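Local coordinates for putative uncharacterized protein (Mycobacterium avium, PDB 2Z6V) that is a sulfotransferase (STF9) that probably moves a sulfuryl group from the nucleotide donor PAPS to an acceptor that has not been identified, at residues Leu55-Asp60 against Thr210-Arg215; Lys200-Asp205 against Trp216-Ala221; Ser225-Gln230 against Pro250-His255. One frame throughout, in Å; residues are numbered along the deposited sequence.

The three contacts step inward from the helical flank of the sulfotransferase fold toward its five-stranded parallel sheet. Contact 1 packs helix 50-64 on the start of helix 212-219, and contact 2 sets the end of that same helix against the loop 200-205; their centres lie about 8 Å apart and Tyr-213 OH bonds Gly-201 N between them. Contact 3, centred about 10 Å from contact 2, joins the next helix, 224-238, to the loop following strand 244-248. Along the chain, contacts 1 and 2 interlace, while contact 3 opens after both have closed. Lys-200 NZ reaches Ser-225 OG, and one palmitic acid touches contacts 2 and 3, so their two loops line one lipid pocket.

Contact 1 of 3, residues Leu55-Asp60 against Thr210-Arg215; sequences LALIVD and TDRYAR
Arg-212, in the first turn of helix 212-219, reaches across to Asp-60 and Leu-57 on helix 50-64. Its chain leaves the backbone extended and then bends at chi3 (57°), which swings the guanidinium over the neighbouring helix. Both terminal nitrogens fork onto a single carboxylate oxygen. NH2 meets Asp-60 OD2 at 3.2 Å with an N-H...O angle of 142°, on the anti lone pair of that oxygen, and NH1 makes a weak bond to the same Asp-60 OD2 at 3.3 Å. The two flat groups are turned 57° against each other, so this is not the coplanar two-oxygen pairing of an ideal salt bridge. Leu-57 covers one guanidinium face with its CD2, displaced toward the rim and 3.8 Å from Arg-212 NH1. Arg-212 NH2 also passes 3.1 Å from Leu-57 O, but at an angle too poor for a hydrogen bond. A second carboxylate, Glu-61, forms a long, weak ion pair with the arginine.

Next comes Tyr-213, and here the backbones draw together, with Tyr-213 CA 6.5 Å from Leu-57 CA. The phenol ring leans obliquely on the other branch of Leu-57, with CD1 of the leucine 4.2 Å from Tyr-213 CD1, and on Ile-58, whose CG1 is 4.1 Å from the same ring atom. Leu-57 thus serves both neighbours, one methyl for the arginine and one for the tyrosine. The tyrosine hydroxyl is held by Gly-201 N. Farther along, Arg-215 folds back to Asp-211 in a weak salt bridge within the turn.

The whole is ordinary helix-to-helix packing, apolar toward the interior and ionic at its partly exposed rim, and it joins helix 50-64 to the start of helix 212-219 in the helical part of the sulfotransferase fold.

Contact 2 of 3, residues Lys200-Asp205 against Trp216-Ala221; sequences KGLSWD and WLFDEA. With PLM (palmitic acid), chain C.
With its CG placed opposite the backbone N (chi1 -172°), Leu-217 points its forked end straight into the loop 200-205, while Lys-200 takes the other course: its CG lies beside the backbone N (chi1 -67°) and the extended chain runs out past Trp-216. The leucine lies along one side of the loop backbone, its two methyls spread along it. Its CD1 packs on Lys-200, 3.7 Å from CB, and its CD2 sits over the peptide between Gly-201 and Leu-202, 3.6 Å from Gly-201 C.

Lys-200 offers its methylenes rather than its charge to the helix. CG lies 3.8 Å from Trp-216 CH2, meeting the indole obliquely, and CE also comes close to that corner of the ring. Ala-221 lays its CB over one indole face near the rim. The ammonium end is gripped beyond the contact by Asp-222 O and Ser-225 OG. Where helix 212-219 gives out, Trp-216 O accepts both Glu-220 N and Ala-221 N, from opposite faces of its carbonyl plane, which ties down the turn carrying Ala-221.

On the other flank Leu-202 works in two directions. Its CD1 leans obliquely on the Phe-218 ring, 3.7 Å from CE1, while its CD2 faces the bound palmitic acid and lies 3.7 Å from C4 of that chain. Phe-218 is backed in turn by Trp-310 and Tyr-314 of helix 301-326. The fatty-acid head group lies beside Asp-205, with ligand O1 2.6 Å from Asp-205 OD2. The ligand is hydrogen-bonded to Gln-311 NE2.

The loop thus lines a buried pocket of the sulfotransferase domain, and helix 212-219 backs it from behind through Leu-217 and Phe-218; the pocket holds palmitic acid in this crystal, though its role is not established.

Contact 3 of 3, residues Ser225-Gln230 against Pro250-His255; sequences STYEYQ and PSHSVH. With PLM (palmitic acid), chain C.
The turn that follows strand 244-248 of the parallel sheet lines the palmitate pocket, and its far side is braced by helix 224-238, chiefly through Tyr-227 against His-252. Pro-250 faces the lipid, its CG 3.9 Å from atom CC of the palmitic acid. Backbone bonds between Pro-250 and Gly-113 join the turn to the end of the neighbouring strand 109-113.

The tyrosine, its CG beside the backbone N (chi1 -81°), stretches from the helix to put its hydroxyl 2.6 Å from His-252 ND1, a hydrogen bond in which either could be the donor. Each partner lies at the edge of the other's ring, close to the plane. The Tyr-227 and His-252 rings meet rim to rim with centroids 5.4 Å apart and planes at 46°, so neither stacks on the other. On its other ortho side the phenol meets His-255, whose CB is 3.6 Å from Tyr-227 CE1.

Gln-230 comes in one turn later along the helix. Its amide is nearly coplanar with the His-252 imidazole (22°), and OE1 sits at the ring edge, 3.7 Å from His-252 CE1; the hydrogen bond to that oxygen comes from His-195 NE2.

Asp-191 OD2 takes the remaining imidazole nitrogen, NE2. With ND1 bonded to Tyr-227 and NE2 to Asp-191, the buried His-252 ring has both nitrogens satisfied and its rotation fixed.

Contact 1 of 3, residues Leu55-Asp60 against Thr210-Arg215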
loop_
_atom_site.group_PDB
_atom_site.type_symbol
_atom_site.label_atom_id
_atom_site.label_comp_id
_atom_site.label_asym_id
_atom_site.label_seq_id
_atom_site.Cartn_x
_atom_site.Cartn_y
_atom_site.Cartn_z
ATOM N N LEU A 55 -8.839 8.461 12.746
ATOM C CA LEU A 55 -8.332 9.826 12.655
ATOM C C LEU A 55 -8.170 10.425 14.056
ATOM O O LEU A 55 -7.210 11.157 14.315
ATOM C CB LEU A 55 -9.269 10.699 11.812
ATOM C CG LEU A 55 -8.858 12.170 11.637
ATOM C CD1 LEU A 55 -7.467 12.271 11.013
ATOM C CD2 LEU A 55 -9.878 12.884 10.769
ATOM N N ALA A 56 -9.095 10.104 14.962
ATOM C CA ALA A 56 -9.024 10.626 16.328
ATOM C C ALA A 56 -7.751 10.162 17.047
ATOM O O ALA A 56 -7.169 10.912 17.830
ATOM C CB ALA A 56 -10.258 10.214 17.119
ATOM N N LEU A 57 -7.325 8.929 16.780
ATOM C CA LEU A 57 -6.108 8.390 17.380
ATOM C C LEU A 57 -4.892 9.144 16.852
ATOM O O LEU A 57 -3.991 9.511 17.607
ATOM C CB LEU A 57 -5.955 6.914 17.033
ATOM C CG LEU A 57 -6.859 5.929 17.765
ATOM C CD1 LEU A 57 -6.606 4.518 17.247
ATOM C CD2 LEU A 57 -6.578 6.010 19.267
ATOM N N ILE A 58 -4.873 9.359 15.541
ATOM C CA ILE A 58 -3.776 10.063 14.889
ATOM C C ILE A 58 -3.670 11.488 15.425
ATOM O O ILE A 58 -2.598 11.925 15.841
ATOM C CB ILE A 58 -3.987 10.103 13.341
ATOM C CG1 ILE A 58 -3.945 8.679 12.781
ATOM C CG2 ILE A 58 -2.926 10.970 12.675
ATOM C CD1 ILE A 58 -4.360 8.567 11.324
ATOM N N VAL A 59 -4.791 12.202 15.409
ATOM C CA VAL A 59 -4.845 13.586 15.873
ATOM C C VAL A 59 -4.441 13.740 17.333
ATOM O O VAL A 59 -3.691 14.650 17.689
ATOM C CB VAL A 59 -6.257 14.168 15.690
ATOM C CG1 VAL A 59 -6.331 15.561 16.283
ATOM C CG2 VAL A 59 -6.606 14.196 14.212
ATOM N N ASP A 60 -4.941 12.848 18.178
ATOM C CA ASP A 60 -4.624 12.900 19.591
ATOM C C ASP A 60 -3.122 12.820 19.818
ATOM O O ASP A 60 -2.584 13.467 20.720
ATOM C CB ASP A 60 -5.300 11.752 20.330
ATOM C CG ASP A 60 -5.020 11.787 21.813
ATOM O OD1 ASP A 60 -5.401 12.791 22.455
ATOM O OD2 ASP A 60 -4.415 10.824 22.333
ATOM N N THR A 210 4.785 6.309 18.345
ATOM C CA THR A 210 4.449 5.111 19.105
ATOM C C THR A 210 3.789 4.056 18.227
ATOM O O THR A 210 3.687 4.212 17.009
ATOM C CB THR A 210 3.499 5.444 20.257
ATOM O OG1 THR A 210 2.345 6.117 19.737
ATOM C CG2 THR A 210 4.196 6.333 21.279
ATOM N N ASP A 211 3.335 2.979 18.857
ATOM C CA ASP A 211 2.692 1.896 18.132
ATOM C C ASP A 211 1.235 1.740 18.556
ATOM O O ASP A 211 0.615 0.716 18.281
ATOM C CB ASP A 211 3.452 0.584 18.362
ATOM C CG ASP A 211 3.258 0.031 19.761
ATOM O OD1 ASP A 211 3.068 0.824 20.704
ATOM O OD2 ASP A 211 3.309 -1.205 19.922
ATOM N N ARG A 212 0.685 2.749 19.224
ATOM C CA ARG A 212 -0.704 2.673 19.643
ATOM C C ARG A 212 -1.623 2.522 18.432
ATOM O O ARG A 212 -2.494 1.655 18.416
ATOM C CB ARG A 212 -1.124 3.913 20.436
ATOM C CG ARG A 212 -2.608 3.884 20.803
ATOM C CD ARG A 212 -3.072 5.100 21.603
ATOM N NE ARG A 212 -2.805 6.361 20.914
ATOM C CZ ARG A 212 -3.475 7.491 21.129
ATOM N NH1 ARG A 212 -4.466 7.518 22.013
ATOM N NH2 ARG A 212 -3.145 8.593 20.468
ATOM N N TYR A 213 -1.432 3.362 17.418
ATOM C CA TYR A 213 -2.273 3.281 16.229
ATOM C C TYR A 213 -2.172 1.903 15.568
ATOM O O TYR A 213 -3.189 1.325 15.180
ATOM C CB TYR A 213 -1.905 4.368 15.213
ATOM C CG TYR A 213 -2.718 4.282 13.943
ATOM C CD1 TYR A 213 -4.021 4.782 13.888
ATOM C CD2 TYR A 213 -2.219 3.619 12.824
ATOM C CE1 TYR A 213 -4.813 4.612 12.747
ATOM C CE2 TYR A 213 -2.999 3.441 11.680
ATOM C CZ TYR A 213 -4.295 3.935 11.649
ATOM O OH TYR A 213 -5.073 3.711 10.535
ATOM N N ALA A 214 -0.955 1.376 15.445
ATOM C CA ALA A 214 -0.755 0.068 14.827
ATOM C C ALA A 214 -1.383 -1.088 15.618
ATOM O O ALA A 214 -1.862 -2.057 15.035
ATOM C CB ALA A 214 0.737 -0.195 14.624
ATOM N N ARG A 215 -1.377 -0.993 16.943
ATOM C CA ARG A 215 -1.945 -2.060 17.750
ATOM C C ARG A 215 -3.455 -2.009 17.663
ATOM O O ARG A 215 -4.128 -3.042 17.721
ATOM C CB ARG A 215 -1.485 -1.948 19.207
ATOM C CG ARG A 215 0.027 -2.150 19.397
ATOM C CD ARG A 215 0.421 -2.192 20.873
ATOM N NE ARG A 215 0.177 -3.509 21.465
ATOM C CZ ARG A 215 1.047 -4.517 21.445
ATOM N NH1 ARG A 215 2.237 -4.366 20.869
ATOM N NH2 ARG A 215 0.721 -5.687 21.989
#

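Contact 2 of 3, residues Lys200-Asp205 against Trp216-Ala221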
loop_
_atom_site.group_PDB
_atom_site.type_symbol
_atom_site.label_atom_id
_atom_site.label_comp_id
_atom_site.label_asym_id
_atom_site.label_seq_id
_atom_site.Cartn_x
_atom_site.Cartn_y
_atom_site.Cartn_z
ATOM N N LYS A 200 -7.608 3.650 8.479
ATOM C CA LYS A 200 -7.408 2.277 8.930
ATOM C C LYS A 200 -6.436 1.671 7.915
ATOM O O LYS A 200 -6.784 0.774 7.132
ATOM C CB LYS A 200 -8.724 1.502 8.928
ATOM C CG LYS A 200 -9.731 1.993 9.947
ATOM C CD LYS A 200 -10.956 1.102 9.937
ATOM C CE LYS A 200 -12.038 1.610 10.851
ATOM N NZ LYS A 200 -13.281 0.843 10.604
ATOM N N GLY A 201 -5.224 2.220 7.926
ATOM C CA GLY A 201 -4.167 1.789 7.035
ATOM C C GLY A 201 -2.853 1.857 7.789
ATOM O O GLY A 201 -2.570 2.824 8.505
ATOM N N LEU A 202 -2.042 0.825 7.628
ATOM C CA LEU A 202 -0.776 0.748 8.323
ATOM C C LEU A 202 0.206 1.881 7.998
ATOM O O LEU A 202 1.158 2.092 8.740
ATOM C CB LEU A 202 -0.135 -0.610 8.027
ATOM C CG LEU A 202 1.101 -1.045 8.810
ATOM C CD1 LEU A 202 0.818 -1.007 10.312
ATOM C CD2 LEU A 202 1.493 -2.449 8.361
ATOM N N SER A 203 -0.014 2.618 6.911
ATOM C CA SER A 203 0.913 3.687 6.555
ATOM C C SER A 203 0.932 4.821 7.571
ATOM O O SER A 203 1.971 5.448 7.779
ATOM C CB SER A 203 0.595 4.257 5.172
ATOM O OG SER A 203 -0.664 4.899 5.145
ATOM N N TRP A 204 -0.207 5.088 8.202
ATOM C CA TRP A 204 -0.277 6.155 9.192
ATOM C C TRP A 204 0.676 5.917 10.363
ATOM O O TRP A 204 1.235 6.868 10.920
ATOM C CB TRP A 204 -1.701 6.295 9.723
ATOM C CG TRP A 204 -2.631 6.934 8.749
ATOM C CD1 TRP A 204 -3.763 6.386 8.209
ATOM C CD2 TRP A 204 -2.513 8.244 8.191
ATOM N NE1 TRP A 204 -4.353 7.277 7.348
ATOM C CE2 TRP A 204 -3.607 8.426 7.316
ATOM C CE3 TRP A 204 -1.587 9.284 8.342
ATOM C CZ2 TRP A 204 -3.804 9.608 6.591
ATOM C CZ3 TRP A 204 -1.781 10.465 7.619
ATOM C CH2 TRP A 204 -2.883 10.615 6.754
ATOM N N ASP A 205 0.868 4.651 10.725
ATOM C CA ASP A 205 1.738 4.302 11.841
ATOM C C ASP A 205 3.200 4.662 11.625
ATOM O O ASP A 205 3.944 4.846 12.588
ATOM C CB ASP A 205 1.646 2.807 12.160
ATOM C CG ASP A 205 2.501 2.421 13.358
ATOM O OD1 ASP A 205 2.135 2.806 14.496
ATOM O OD2 ASP A 205 3.540 1.750 13.161
ATOM N N TRP A 216 -3.987 -0.803 17.500
ATOM C CA TRP A 216 -5.427 -0.630 17.400
ATOM C C TRP A 216 -5.891 -1.224 16.091
ATOM O O TRP A 216 -6.873 -1.970 16.035
ATOM C CB TRP A 216 -5.798 0.850 17.418
ATOM C CG TRP A 216 -7.233 1.100 17.028
ATOM C CD1 TRP A 216 -8.347 0.857 17.787
ATOM C CD2 TRP A 216 -7.708 1.613 15.771
ATOM N NE1 TRP A 216 -9.483 1.188 17.081
ATOM C CE2 TRP A 216 -9.122 1.655 15.844
ATOM C CE3 TRP A 216 -7.076 2.044 14.594
ATOM C CZ2 TRP A 216 -9.919 2.113 14.782
ATOM C CZ3 TRP A 216 -7.865 2.502 13.536
ATOM C CH2 TRP A 216 -9.275 2.531 13.641
ATOM N N LEU A 217 -5.156 -0.884 15.040
ATOM C CA LEU A 217 -5.460 -1.333 13.693
ATOM C C LEU A 217 -5.496 -2.846 13.566
ATOM O O LEU A 217 -6.454 -3.404 13.044
ATOM C CB LEU A 217 -4.433 -0.761 12.712
ATOM C CG LEU A 217 -4.737 -0.989 11.230
ATOM C CD1 LEU A 217 -6.006 -0.236 10.832
ATOM C CD2 LEU A 217 -3.552 -0.528 10.406
ATOM N N PHE A 218 -4.452 -3.502 14.052
ATOM C CA PHE A 218 -4.344 -4.951 13.967
ATOM C C PHE A 218 -5.230 -5.742 14.930
ATOM O O PHE A 218 -5.768 -6.785 14.560
ATOM C CB PHE A 218 -2.885 -5.367 14.191
ATOM C CG PHE A 218 -1.986 -5.118 13.014
ATOM C CD1 PHE A 218 -2.293 -4.151 12.068
ATOM C CD2 PHE A 218 -0.810 -5.843 12.867
ATOM C CE1 PHE A 218 -1.434 -3.908 10.984
ATOM C CE2 PHE A 218 0.057 -5.609 11.790
ATOM C CZ PHE A 218 -0.257 -4.639 10.847
ATOM N N ASP A 219 -5.391 -5.249 16.157
ATOM C CA ASP A 219 -6.173 -5.967 17.164
ATOM C C ASP A 219 -7.587 -5.499 17.473
ATOM O O ASP A 219 -8.347 -6.242 18.090
ATOM C CB ASP A 219 -5.392 -6.031 18.482
ATOM C CG ASP A 219 -4.025 -6.678 18.324
ATOM O OD1 ASP A 219 -3.889 -7.600 17.484
ATOM O OD2 ASP A 219 -3.091 -6.276 19.051
ATOM N N GLU A 220 -7.953 -4.292 17.051
ATOM C CA GLU A 220 -9.288 -3.780 17.353
ATOM C C GLU A 220 -10.114 -3.298 16.174
ATOM O O GLU A 220 -11.295 -3.619 16.058
ATOM C CB GLU A 220 -9.192 -2.636 18.357
ATOM C CG GLU A 220 -8.785 -3.049 19.752
ATOM C CD GLU A 220 -8.648 -1.850 20.674
ATOM O OE1 GLU A 220 -7.625 -1.132 20.581
ATOM O OE2 GLU A 220 -9.575 -1.614 21.481
ATOM N N ALA A 221 -9.497 -2.507 15.309
ATOM C CA ALA A 221 -10.197 -1.958 14.156
ATOM C C ALA A 221 -10.989 -2.984 13.349
ATOM O O ALA A 221 -10.499 -4.070 13.026
ATOM C CB ALA A 221 -9.207 -1.236 13.247
HETATM C C1 PLM C . 4.041 1.531 9.486
HETATM O O1 PLM C . 4.114 1.208 10.691
HETATM O O2 PLM C . 3.426 2.518 9.029
HETATM C C2 PLM C . 4.767 0.646 8.470
HETATM C C3 PLM C . 4.435 -0.831 8.684
HETATM C C4 PLM C . 5.040 -1.730 7.603
HETATM C C5 PLM C . 4.510 -1.375 6.211
HETATM C C6 PLM C . 5.237 -0.168 5.614
HETATM C C7 PLM C . 4.486 0.350 4.388
HETATM C C8 PLM C . 3.206 1.076 4.806
HETATM C C9 PLM C . 2.070 0.740 3.839
HETATM C CA PLM C . 2.485 0.973 2.384
HETATM C CB PLM C . 1.586 0.199 1.417
HETATM C CC PLM C . 1.593 -1.287 1.778
HETATM C CD PLM C . 0.655 -1.568 2.955
HETATM C CE PLM C . 1.000 -2.873 3.676
HETATM C CF PLM C . 2.378 -2.763 4.332
HETATM C CG PLM C . 2.702 -3.990 5.185
#

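Contact 3 of 3, residues Ser225-Gln230 against Pro250-His255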
loop_
_atom_site.group_PDB
_atom_site.type_symbol
_atom_site.label_atom_id
_atom_site.label_comp_id
_atom_site.label_asym_id
_atom_site.label_seq_id
_atom_site.Cartn_x
_atom_site.Cartn_y
_atom_site.Cartn_z
ATOM N N SER A 225 -15.461 -1.677 6.992
ATOM C CA SER A 225 -15.768 -0.381 6.394
ATOM C C SER A 225 -14.731 -0.027 5.328
ATOM O O SER A 225 -15.061 0.513 4.271
ATOM C CB SER A 225 -15.785 0.713 7.468
ATOM O OG SER A 225 -14.533 0.814 8.134
ATOM N N THR A 226 -13.474 -0.354 5.615
ATOM C CA THR A 226 -12.370 -0.058 4.717
ATOM C C THR A 226 -12.416 -0.835 3.407
ATOM O O THR A 226 -12.335 -0.248 2.324
ATOM C CB THR A 226 -11.032 -0.342 5.403
ATOM O OG1 THR A 226 -11.020 0.285 6.696
ATOM C CG2 THR A 226 -9.888 0.182 4.548
ATOM N N TYR A 227 -12.537 -2.154 3.497
ATOM C CA TYR A 227 -12.590 -2.944 2.281
ATOM C C TYR A 227 -13.848 -2.642 1.491
ATOM O O TYR A 227 -13.825 -2.659 0.260
ATOM C CB TYR A 227 -12.466 -4.441 2.588
ATOM C CG TYR A 227 -11.028 -4.852 2.790
ATOM C CD1 TYR A 227 -10.415 -4.720 4.032
ATOM C CD2 TYR A 227 -10.246 -5.268 1.710
ATOM C CE1 TYR A 227 -9.050 -4.982 4.193
ATOM C CE2 TYR A 227 -8.887 -5.531 1.856
ATOM C CZ TYR A 227 -8.294 -5.382 3.099
ATOM O OH TYR A 227 -6.943 -5.610 3.246
ATOM N N GLU A 228 -14.936 -2.333 2.189
ATOM C CA GLU A 228 -16.180 -2.009 1.504
ATOM C C GLU A 228 -15.988 -0.696 0.773
ATOM O O GLU A 228 -16.550 -0.486 -0.304
ATOM C CB GLU A 228 -17.330 -1.898 2.498
ATOM C CG GLU A 228 -17.984 -3.229 2.821
ATOM C CD GLU A 228 -18.694 -3.207 4.154
ATOM O OE1 GLU A 228 -19.351 -2.179 4.444
ATOM O OE2 GLU A 228 -18.597 -4.213 4.902
ATOM N N TYR A 229 -15.184 0.186 1.360
ATOM C CA TYR A 229 -14.891 1.465 0.735
ATOM C C TYR A 229 -14.022 1.213 -0.506
ATOM O O TYR A 229 -14.246 1.797 -1.572
ATOM C CB TYR A 229 -14.151 2.380 1.713
ATOM C CG TYR A 229 -13.753 3.713 1.110
ATOM C CD1 TYR A 229 -14.715 4.571 0.571
ATOM C CD2 TYR A 229 -12.410 4.101 1.040
ATOM C CE1 TYR A 229 -14.352 5.773 -0.028
ATOM C CE2 TYR A 229 -12.039 5.302 0.445
ATOM C CZ TYR A 229 -13.017 6.132 -0.091
ATOM O OH TYR A 229 -12.659 7.317 -0.697
ATOM N N GLN A 230 -13.041 0.326 -0.383
ATOM C CA GLN A 230 -12.185 0.057 -1.528
ATOM C C GLN A 230 -12.998 -0.389 -2.733
ATOM O O GLN A 230 -12.766 0.084 -3.846
ATOM C CB GLN A 230 -11.134 -1.002 -1.211
ATOM C CG GLN A 230 -10.101 -1.108 -2.307
ATOM C CD GLN A 230 -9.116 -2.222 -2.081
ATOM O OE1 GLN A 230 -8.917 -2.669 -0.949
ATOM N NE2 GLN A 230 -8.472 -2.670 -3.156
ATOM N N PRO A 250 0.834 -5.048 0.875
ATOM C CA PRO A 250 1.335 -6.069 1.800
ATOM C C PRO A 250 0.391 -6.419 2.948
ATOM O O PRO A 250 0.065 -7.590 3.139
ATOM C CB PRO A 250 2.660 -5.476 2.283
ATOM C CG PRO A 250 3.157 -4.752 1.065
ATOM C CD PRO A 250 1.896 -4.085 0.522
ATOM N N SER A 251 -0.065 -5.416 3.698
ATOM C CA SER A 251 -0.951 -5.675 4.836
ATOM C C SER A 251 -2.311 -6.284 4.491
ATOM O O SER A 251 -3.146 -6.465 5.375
ATOM C CB SER A 251 -1.143 -4.412 5.697
ATOM O OG SER A 251 -1.599 -3.314 4.929
ATOM N N HIS A 252 -2.541 -6.594 3.218
ATOM C CA HIS A 252 -3.787 -7.256 2.840
ATOM C C HIS A 252 -3.695 -8.611 3.549
ATOM O O HIS A 252 -4.699 -9.221 3.906
ATOM C CB HIS A 252 -3.869 -7.495 1.328
ATOM C CG HIS A 252 -4.536 -6.396 0.564
ATOM N ND1 HIS A 252 -5.717 -5.814 0.970
ATOM C CD2 HIS A 252 -4.229 -5.827 -0.628
ATOM C CE1 HIS A 252 -6.108 -4.936 0.062
ATOM N NE2 HIS A 252 -5.224 -4.927 -0.920
ATOM N N SER A 253 -2.463 -9.070 3.747
ATOM C CA SER A 253 -2.200 -10.336 4.421
ATOM C C SER A 253 -2.714 -10.273 5.858
ATOM O O SER A 253 -3.331 -11.208 6.355
ATOM C CB SER A 253 -0.695 -10.617 4.426
ATOM O OG SER A 253 0.021 -9.505 4.938
ATOM N N VAL A 254 -2.443 -9.160 6.524
ATOM C CA VAL A 254 -2.885 -8.969 7.891
ATOM C C VAL A 254 -4.409 -8.949 7.931
ATOM O O VAL A 254 -5.032 -9.665 8.716
ATOM C CB VAL A 254 -2.343 -7.639 8.448
ATOM C CG1 VAL A 254 -2.836 -7.422 9.861
ATOM C CG2 VAL A 254 -0.814 -7.645 8.398
ATOM N N HIS A 255 -5.004 -8.141 7.064
ATOM C CA HIS A 255 -6.453 -8.003 7.002
ATOM C C HIS A 255 -7.108 -8.978 6.022
ATOM O O HIS A 255 -8.207 -8.713 5.526
ATOM C CB HIS A 255 -6.810 -6.569 6.591
ATOM C CG HIS A 255 -6.032 -5.520 7.323
ATOM N ND1 HIS A 255 -6.007 -5.436 8.697
ATOM C CD2 HIS A 255 -5.238 -4.520 6.870
ATOM C CE1 HIS A 255 -5.230 -4.431 9.061
ATOM N NE2 HIS A 255 -4.751 -3.859 7.971
HETATM C C1 PLM C . 4.041 1.531 9.486
HETATM O O1 PLM C . 4.114 1.208 10.691
HETATM O O2 PLM C . 3.426 2.518 9.029
HETATM C C2 PLM C . 4.767 0.646 8.470
HETATM C C3 PLM C . 4.435 -0.831 8.684
HETATM C C4 PLM C . 5.040 -1.730 7.603
HETATM C C5 PLM C . 4.510 -1.375 6.211
HETATM C C6 PLM C . 5.237 -0.168 5.614
HETATM C C7 PLM C . 4.486 0.350 4.388
HETATM C C8 PLM C . 3.206 1.076 4.806
HETATM C C9 PLM C . 2.070 0.740 3.839
HETATM C CA PLM C . 2.485 0.973 2.384
HETATM C CB PLM C . 1.586 0.199 1.417
HETATM C CC PLM C . 1.593 -1.287 1.778
HETATM C CD PLM C . 0.655 -1.568 2.955
HETATM C CE PLM C . 1.000 -2.873 3.676
HETATM C CF PLM C . 2.378 -2.763 4.332
HETATM C CG PLM C . 2.702 -3.990 5.185
#